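Local coordinates for protein alginate lyase (Bacteroides ovatus, PDB 3NNB) that probably cleaves the polysaccharide alginate by beta-elimination, at residues A[173-176]-A[177-181]. Residues are numbered along the deposited sequence; the frame is centred on the assembly and turned at random.
Sequences EMID and AMTLM
The last turns of helix 171-180 carry these local i to i+3 and i to i+4 contacts, in which M178 reaches back to I175 and M174. Four backbone bonds hold the turns: A177 N to E173 O, M178 N to M174 O at 2.9 Å, T179 N to I175 O at 2.9 Å, and L180 N to D176 O. M174 and M178 are selenomethionines. Their chains cross obliquely, and the CE methyls meet at 4.1 Å. M178 is bent at its last torsion (chi3 -64°), which folds CE back over I175, 3.8 Å from I175 CG1. This apolar side packs into the helical fold of the alginate lyase family: M174 touches F135 of helix 121-136, and M178 touches L131 of the same helix and Y236 of helix 221-236. A water joins D176 and T179. It donates to D176 OD1 at 2.8 Å and accepts from T179 OG1 at 2.7 Å. The buried D176 carboxylate also takes backbone N-H groups of the N-terminal segment, R7 on OD1 and I8 and Y9 on OD2. These bonds tie that segment to the helix and probably favour the charged form of D176.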
loop_
_atom_site.group_PDB
_atom_site.type_symbol
_atom_site.label_atom_id
_atom_site.label_comp_id
_atom_site.label_asym_id
_atom_site.label_seq_id
_atom_site.Cartn_x
_atom_site.Cartn_y
_atom_site.Cartn_z
ATOM N N GLU A 173 5.545 -1.894 -0.716
ATOM C CA GLU A 173 6.365 -1.153 -1.636
ATOM C C GLU A 173 7.715 -0.750 -1.029
ATOM O O GLU A 173 8.749 -0.857 -1.679
ATOM C CB GLU A 173 5.600 0.107 -2.103
ATOM C CG GLU A 173 6.334 0.926 -3.073
ATOM C CD GLU A 173 5.494 2.070 -3.680
ATOM O OE1 GLU A 173 4.396 2.317 -3.163
ATOM O OE2 GLU A 173 6.022 2.728 -4.621
HETATM N N MSE A 174 7.700 -0.295 0.232
HETATM C CA MSE A 174 8.931 0.040 0.930
HETATM C C MSE A 174 9.974 -1.079 0.892
HETATM O O MSE A 174 11.154 -0.829 0.739
HETATM C CB MSE A 174 8.621 0.411 2.376
HETATM C CG MSE A 174 9.783 1.077 3.047
HETATM SE SE MSE A 174 9.541 1.348 4.952
HETATM C CE MSE A 174 9.722 -0.477 5.450
ATOM N N ILE A 175 9.508 -2.319 1.009
ATOM C CA ILE A 175 10.402 -3.465 0.993
ATOM C C ILE A 175 11.133 -3.520 -0.359
ATOM O O ILE A 175 12.341 -3.770 -0.392
ATOM C CB ILE A 175 9.660 -4.776 1.270
ATOM C CG1 ILE A 175 9.439 -4.907 2.793
ATOM C CG2 ILE A 175 10.434 -5.983 0.658
ATOM C CD1 ILE A 175 8.382 -5.990 3.175
ATOM N N ASP A 176 10.416 -3.276 -1.451
ATOM C CA ASP A 176 11.067 -3.234 -2.773
ATOM C C ASP A 176 12.122 -2.133 -2.838
ATOM O O ASP A 176 13.227 -2.345 -3.406
ATOM C CB ASP A 176 10.076 -3.090 -3.913
ATOM C CG ASP A 176 9.340 -4.373 -4.232
ATOM O OD1 ASP A 176 9.660 -5.444 -3.658
ATOM O OD2 ASP A 176 8.422 -4.284 -5.049
ATOM N N ALA A 177 11.828 -0.984 -2.251
ATOM C CA ALA A 177 12.807 0.129 -2.227
ATOM C C ALA A 177 14.035 -0.275 -1.407
ATOM O O ALA A 177 15.160 0.067 -1.783
ATOM C CB ALA A 177 12.155 1.396 -1.676
HETATM N N MSE A 178 13.849 -1.005 -0.301
HETATM C CA MSE A 178 14.990 -1.529 0.487
HETATM C C MSE A 178 15.838 -2.511 -0.338
HETATM O O MSE A 178 17.079 -2.419 -0.390
HETATM C CB MSE A 178 14.561 -2.154 1.806
HETATM C CG MSE A 178 13.881 -1.150 2.726
HETATM SE SE MSE A 178 13.696 -1.757 4.548
HETATM C CE MSE A 178 12.518 -3.224 4.210
ATOM N N THR A 179 15.159 -3.403 -1.045
ATOM C CA THR A 179 15.839 -4.341 -1.935
ATOM C C THR A 179 16.720 -3.619 -2.939
ATOM O O THR A 179 17.879 -4.014 -3.163
ATOM C CB THR A 179 14.846 -5.322 -2.616
ATOM O OG1 THR A 179 14.165 -6.092 -1.622
ATOM C CG2 THR A 179 15.563 -6.257 -3.605
ATOM N N LEU A 180 16.169 -2.568 -3.531
ATOM C CA LEU A 180 16.845 -1.729 -4.546
ATOM C C LEU A 180 18.108 -1.022 -4.011
ATOM O O LEU A 180 19.015 -0.688 -4.783
ATOM C CB LEU A 180 15.860 -0.737 -5.161
ATOM C CG LEU A 180 14.763 -1.271 -6.063
ATOM C CD1 LEU A 180 13.835 -0.133 -6.450
ATOM C CD2 LEU A 180 15.333 -2.019 -7.290
HETATM N N MSE A 181 18.152 -0.809 -2.702
HETATM C CA MSE A 181 19.280 -0.200 -1.978
HETATM C C MSE A 181 20.289 -1.131 -1.348
HETATM O O MSE A 181 21.240 -0.646 -0.729
HETATM C CB MSE A 181 18.712 0.635 -0.792
HETATM C CG MSE A 181 18.260 1.899 -1.150
HETATM SE SE MSE A 181 17.857 2.720 0.601
HETATM C CE MSE A 181 16.021 2.083 0.951
HETATM O O HOH W 1 11.800 -6.966 -2.666
#